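Local coordinates for leucine aminopeptidase 2 (PDB 2XQ0), which is a zinc aminopeptidase of the M1 family that preferentially cleaves di- and tripeptides and has low epoxide hydrolase activity in vitro, at residues Lys139-Ser144 with Gly208-Leu214; Asp213-Ala217 with Thr227-Leu232. All blocks are in the same frame, centred on the assembly; numbering follows the deposited sequence.

Contact 1: Lys139-Ser144 with Gly208-Leu214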
loop_
_atom_site.group_PDB
_atom_site.type_symbol
_atom_site.label_atom_id
_atom_site.label_comp_id
_atom_site.label_asym_id
_atom_site.label_seq_id
_atom_site.Cartn_x
_atom_site.Cartn_y
_atom_site.Cartn_z
ATOM N N LYS A 139 -14.016 -16.291 16.249
ATOM C CA LYS A 139 -12.741 -16.859 16.692
ATOM C C LYS A 139 -11.631 -15.805 16.642
ATOM O O LYS A 139 -11.797 -14.769 16.003
ATOM C CB LYS A 139 -12.380 -18.088 15.853
ATOM C CG LYS A 139 -13.363 -19.249 16.003
ATOM C CD LYS A 139 -12.900 -20.462 15.206
ATOM C CE LYS A 139 -13.994 -21.511 15.069
ATOM N NZ LYS A 139 -13.582 -22.614 14.150
ATOM N N PRO A 140 -10.509 -16.054 17.344
ATOM C CA PRO A 140 -9.409 -15.086 17.363
ATOM C C PRO A 140 -8.673 -15.059 16.027
ATOM O O PRO A 140 -8.842 -15.951 15.208
ATOM C CB PRO A 140 -8.481 -15.625 18.461
ATOM C CG PRO A 140 -8.729 -17.082 18.456
ATOM C CD PRO A 140 -10.200 -17.242 18.160
ATOM N N TYR A 141 -7.821 -14.059 15.834
ATOM C CA TYR A 141 -7.235 -13.813 14.526
ATOM C C TYR A 141 -6.008 -12.961 14.720
ATOM O O TYR A 141 -5.950 -12.146 15.644
ATOM C CB TYR A 141 -8.250 -13.058 13.662
ATOM C CG TYR A 141 -7.956 -12.955 12.168
ATOM C CD1 TYR A 141 -7.087 -11.988 11.671
ATOM C CD2 TYR A 141 -8.608 -13.779 11.257
ATOM C CE1 TYR A 141 -6.854 -11.858 10.316
ATOM C CE2 TYR A 141 -8.382 -13.662 9.904
ATOM C CZ TYR A 141 -7.498 -12.702 9.436
ATOM O OH TYR A 141 -7.267 -12.589 8.086
ATOM N N VAL A 142 -5.018 -13.148 13.860
ATOM C CA VAL A 142 -3.848 -12.296 13.888
ATOM C C VAL A 142 -3.350 -12.139 12.459
ATOM O O VAL A 142 -3.491 -13.052 11.643
ATOM C CB VAL A 142 -2.752 -12.908 14.758
ATOM C CG1 VAL A 142 -2.388 -14.297 14.217
ATOM C CG2 VAL A 142 -1.511 -11.995 14.854
ATOM N N PHE A 143 -2.796 -10.975 12.143
ATOM C CA PHE A 143 -2.173 -10.782 10.825
ATOM C C PHE A 143 -1.023 -9.816 10.964
ATOM O O PHE A 143 -1.003 -9.005 11.888
ATOM C CB PHE A 143 -3.186 -10.279 9.791
ATOM C CG PHE A 143 -3.701 -8.890 10.063
ATOM C CD1 PHE A 143 -3.039 -7.777 9.562
ATOM C CD2 PHE A 143 -4.840 -8.699 10.822
ATOM C CE1 PHE A 143 -3.526 -6.500 9.829
ATOM C CE2 PHE A 143 -5.333 -7.440 11.070
ATOM C CZ PHE A 143 -4.678 -6.342 10.583
ATOM N N SER A 144 -0.077 -9.898 10.038
ATOM C CA SER A 144 1.085 -9.011 10.020
ATOM C C SER A 144 0.987 -7.930 8.955
ATOM O O SER A 144 0.175 -7.998 8.023
ATOM C CB SER A 144 2.340 -9.839 9.751
ATOM O OG SER A 144 2.281 -10.333 8.425
ATOM N N GLY A 208 4.534 -12.258 4.884
ATOM C CA GLY A 208 3.170 -12.079 5.337
ATOM C C GLY A 208 2.694 -13.315 6.058
ATOM O O GLY A 208 3.001 -14.441 5.646
ATOM N N ILE A 209 1.977 -13.108 7.157
ATOM C CA ILE A 209 1.377 -14.226 7.880
ATOM C C ILE A 209 0.023 -13.823 8.428
ATOM O O ILE A 209 -0.156 -12.692 8.893
ATOM C CB ILE A 209 2.294 -14.705 9.038
ATOM C CG1 ILE A 209 1.655 -15.894 9.763
ATOM C CG2 ILE A 209 2.505 -13.586 10.029
ATOM C CD1 ILE A 209 2.600 -16.592 10.716
ATOM N N ALA A 210 -0.942 -14.735 8.372
ATOM C CA ALA A 210 -2.217 -14.521 9.070
ATOM C C ALA A 210 -2.728 -15.851 9.581
ATOM O O ALA A 210 -2.437 -16.902 9.006
ATOM C CB ALA A 210 -3.248 -13.881 8.173
ATOM N N SER A 211 -3.478 -15.809 10.669
ATOM C CA SER A 211 -4.067 -17.035 11.181
ATOM C C SER A 211 -5.377 -16.715 11.817
ATOM O O SER A 211 -5.498 -15.745 12.571
ATOM C CB SER A 211 -3.142 -17.715 12.177
ATOM O OG SER A 211 -3.726 -18.921 12.659
ATOM N N GLY A 212 -6.368 -17.516 11.471
ATOM C CA GLY A 212 -7.684 -17.393 12.058
ATOM C C GLY A 212 -8.614 -18.375 11.406
ATOM O O GLY A 212 -8.184 -19.295 10.711
ATOM N N ASP A 213 -9.906 -18.187 11.644
ATOM C CA ASP A 213 -10.913 -19.064 11.068
ATOM C C ASP A 213 -11.062 -18.743 9.593
ATOM O O ASP A 213 -11.951 -18.004 9.188
ATOM C CB ASP A 213 -12.253 -18.908 11.793
ATOM C CG ASP A 213 -13.309 -19.841 11.257
ATOM O OD1 ASP A 213 -12.937 -20.797 10.546
ATOM O OD2 ASP A 213 -14.506 -19.611 11.538
ATOM N N LEU A 214 -10.183 -19.320 8.792
ATOM C CA LEU A 214 -10.124 -19.019 7.371
ATOM C C LEU A 214 -10.622 -20.196 6.556
ATOM O O LEU A 214 -10.240 -21.346 6.791
ATOM C CB LEU A 214 -8.681 -18.724 6.974
ATOM C CG LEU A 214 -8.034 -17.479 7.586
ATOM C CD1 LEU A 214 -6.592 -17.348 7.126
ATOM C CD2 LEU A 214 -8.832 -16.246 7.189
HETATM O O HOH W 1 -10.885 -15.841 13.003
#

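Contact 2: Asp213-Ala217 with Thr227-Leu232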
loop_
_atom_site.group_PDB
_atom_site.type_symbol
_atom_site.label_atom_id
_atom_site.label_comp_id
_atom_site.label_asym_id
_atom_site.label_seq_id
_atom_site.Cartn_x
_atom_site.Cartn_y
_atom_site.Cartn_z
ATOM N N ASP A 213 -9.906 -18.187 11.644
ATOM C CA ASP A 213 -10.913 -19.064 11.068
ATOM C C ASP A 213 -11.062 -18.743 9.593
ATOM O O ASP A 213 -11.951 -18.004 9.188
ATOM C CB ASP A 213 -12.253 -18.908 11.793
ATOM C CG ASP A 213 -13.309 -19.841 11.257
ATOM O OD1 ASP A 213 -12.937 -20.797 10.546
ATOM O OD2 ASP A 213 -14.506 -19.611 11.538
ATOM N N LEU A 214 -10.183 -19.320 8.792
ATOM C CA LEU A 214 -10.124 -19.019 7.371
ATOM C C LEU A 214 -10.622 -20.196 6.556
ATOM O O LEU A 214 -10.240 -21.346 6.791
ATOM C CB LEU A 214 -8.681 -18.724 6.974
ATOM C CG LEU A 214 -8.034 -17.479 7.586
ATOM C CD1 LEU A 214 -6.592 -17.348 7.126
ATOM C CD2 LEU A 214 -8.832 -16.246 7.189
ATOM N N SER A 215 -11.473 -19.904 5.589
ATOM C CA SER A 215 -11.813 -20.874 4.569
ATOM C C SER A 215 -11.369 -20.274 3.249
ATOM O O SER A 215 -10.861 -19.150 3.220
ATOM C CB SER A 215 -13.311 -21.204 4.592
ATOM O OG SER A 215 -14.103 -20.076 4.904
ATOM N N SER A 216 -11.520 -21.029 2.171
ATOM C CA SER A 216 -11.031 -20.610 0.876
ATOM C C SER A 216 -11.933 -21.102 -0.256
ATOM O O SER A 216 -12.690 -22.069 -0.093
ATOM C CB SER A 216 -9.617 -21.134 0.667
ATOM O OG SER A 216 -9.655 -22.532 0.496
ATOM N N ALA A 217 -11.833 -20.432 -1.403
ATOM C CA ALA A 217 -12.657 -20.730 -2.582
ATOM C C ALA A 217 -11.915 -20.303 -3.844
ATOM O O ALA A 217 -11.239 -19.278 -3.859
ATOM C CB ALA A 217 -13.989 -20.011 -2.493
ATOM N N THR A 227 -10.739 -16.090 3.402
ATOM C CA THR A 227 -11.398 -15.124 4.274
ATOM C C THR A 227 -12.239 -15.841 5.320
ATOM O O THR A 227 -12.238 -17.068 5.381
ATOM C CB THR A 227 -12.277 -14.108 3.505
ATOM O OG1 THR A 227 -12.740 -13.088 4.407
ATOM C CG2 THR A 227 -13.462 -14.785 2.857
ATOM N N GLU A 228 -12.946 -15.075 6.141
ATOM C CA GLU A 228 -13.846 -15.674 7.123
ATOM C C GLU A 228 -15.042 -16.298 6.411
ATOM O O GLU A 228 -15.589 -15.714 5.458
ATOM C CB GLU A 228 -14.283 -14.631 8.157
ATOM C CG GLU A 228 -13.133 -14.080 9.016
ATOM C CD GLU A 228 -13.517 -12.831 9.810
ATOM O OE1 GLU A 228 -13.371 -11.711 9.264
ATOM O OE2 GLU A 228 -13.959 -12.969 10.976
ATOM N N PRO A 229 -15.456 -17.496 6.857
ATOM C CA PRO A 229 -16.556 -18.205 6.187
ATOM C C PRO A 229 -17.762 -17.313 5.849
ATOM O O PRO A 229 -18.311 -17.434 4.750
ATOM C CB PRO A 229 -16.937 -19.288 7.197
ATOM C CG PRO A 229 -15.632 -19.565 7.940
ATOM C CD PRO A 229 -14.937 -18.231 8.029
ATOM N N PHE A 230 -18.153 -16.416 6.751
ATOM C CA PHE A 230 -19.388 -15.660 6.548
ATOM C C PHE A 230 -19.332 -14.793 5.294
ATOM O O PHE A 230 -20.367 -14.471 4.691
ATOM C CB PHE A 230 -19.737 -14.813 7.779
ATOM C CG PHE A 230 -18.971 -13.525 7.873
ATOM C CD1 PHE A 230 -19.468 -12.362 7.290
ATOM C CD2 PHE A 230 -17.756 -13.471 8.543
ATOM C CE1 PHE A 230 -18.764 -11.172 7.374
ATOM C CE2 PHE A 230 -17.045 -12.281 8.632
ATOM C CZ PHE A 230 -17.543 -11.131 8.042
ATOM N N ARG A 231 -18.118 -14.444 4.890
ATOM C CA ARG A 231 -17.905 -13.520 3.781
ATOM C C ARG A 231 -17.361 -14.232 2.541
ATOM O O ARG A 231 -17.189 -13.620 1.480
ATOM C CB ARG A 231 -16.914 -12.438 4.231
ATOM C CG ARG A 231 -16.546 -11.431 3.167
ATOM C CD ARG A 231 -16.318 -10.071 3.789
ATOM N NE ARG A 231 -15.353 -10.134 4.878
ATOM C CZ ARG A 231 -15.356 -9.304 5.915
ATOM N NH1 ARG A 231 -16.281 -8.352 6.002
ATOM N NH2 ARG A 231 -14.434 -9.420 6.859
ATOM N N LEU A 232 -17.098 -15.526 2.675
ATOM C CA LEU A 232 -16.402 -16.287 1.629
ATOM C C LEU A 232 -17.048 -16.212 0.249
ATOM O O LEU A 232 -16.393 -15.882 -0.738
ATOM C CB LEU A 232 -16.209 -17.743 2.062
ATOM C CG LEU A 232 -15.504 -18.623 1.028
ATOM C CD1 LEU A 232 -14.026 -18.252 0.916
ATOM C CD2 LEU A 232 -15.663 -20.096 1.393
#

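Contact 1: Lys139-Ser144 with Gly208-Leu214
Gly-208 brings its alpha carbon within 3.7 Å of Ser-144 OG, and that hydroxyl oxygen accepts the next amide, Ile-209 N, at 3.1 Å. The Ser-144 oxygen sits between its backbone N and carbonyl carbon (chi1 68°), which turns it to the neighbouring strand; Ile-209 CG2 packs beside it. Ile-209 O takes Ser-144 N almost head-on, with a C=O...N angle of 170°. At Ala-210, a non-hydrogen-bonded partner of Phe-143, the small methyl meets Phe-143 CB at 3.9 Å while the Phe-143 ring projects off the strand toward Tyr-271 and Val-268. These are the two central strands, 141-144 and 209-211, of a four-stranded antiparallel sheet flanked by 127-130 and 177-179. Ser-211 and Val-142 exchange both backbone bonds, each N to O distance 2.9 Å, and the Ser-211 hydroxyl turns to Pro-176 O. The same Ser-211 carbonyl oxygen lies over one face of the Tyr-141 ring, whose OH is hydrogen-bonded to Asn-267 OD1. Glycine suits position 212, because a beta carbon there would collide with Tyr-141 CD2. Asp-213 N reaches Pro-140 O through a water, and its CB packs on Lys-139 CD; Lys-139 NZ to Asp-213 OD2 is 4.1 Å, beyond a salt bridge. Leu-214 places CD2 at the edge of the tyrosine, 3.8 Å from Tyr-141 CE2. Replacing Tyr-141 by an alanine would probably leave Asn-267 without its hydroxyl partner and open a gap beside Leu-214.

Contact 2: Asp213-Ala217 with Thr227-Leu232
Against the Pro-229 ring, whose CG is 3.8 Å from Asp-213 OD2, rests the Asp-213 carboxylate, while within 227-232 the Phe-230 ring and the Arg-231 guanidinium lie together without reaching 213-217. Phe-230 CZ stands 3.5 Å above the centre of the Arg-231 guanidinium, whose edge has Thr-227 OG1 in its plane. Arg-231 CB in turn covers the rim of one face of the phenyl ring, and Glu-228 OE2 lies in plane at that ring's edge. A salt bridge from Arg-231 NH2 to Glu-228 OE1, 3.5 Å, and another from NH1 to Asp-269 fix how the guanidinium is turned.

The backbones join at Ser-215 and Thr-227, an antiparallel hydrogen-bonded pair. Ser-215 N gives a nearly straight bond (165° at the hydrogen) to Thr-227 O at 2.9 Å, and Thr-227 N returns one to Ser-215 O at 3.1 Å. Proline is apt two residues past the pair: its restricted phi suits a turn of helix, it has no N-H to satisfy, and its CG and CD meet Asp-213 obliquely and approach Ser-215. The price is paid by Asp-213 O, which is buried with no polar partner and has Pro-229 CD at 3.2 Å. Ser-215 is small enough for Pro-229 to come close, Ser-215 OG lying 3.3 Å from Pro-229 CA. Leu-232 extends with CG opposite its backbone N (chi1 179°), which carries CD1 over the Ser-216 backbone and to 3.8 Å from Ala-217 CB.

Strands 215-220 and 223-227 form a hairpin, continued by Ala-217 with Val-225, at the outer side of a five-stranded mixed sheet. Helix 229-239 leaves that hairpin and packs on it, Gln-236 meeting Ala-217 and Cys-235 meeting Thr-227, while Thr-227 OG1 bonds to Val-266 O of strand 264-266.

Overall arrangement
The centres of the two contacts lie 11 Å apart, and Asp-213 and Leu-214 belong to both. Along the chain, 139-144 comes first; much later, strand 209-211 runs through the Asp-213 turn into strand 215-220, which 227-232 then meets. The two contacts thus belong to different sheets, joined by this connection. It probably marks the passage from the N-terminal to the catalytic domain, as in related M1 enzymes. Contact 1 borders the substrate site, with Phe-143 near Pro-272 and Ser-144 near Leu-146, whereas contact 2 is structural packing away from it.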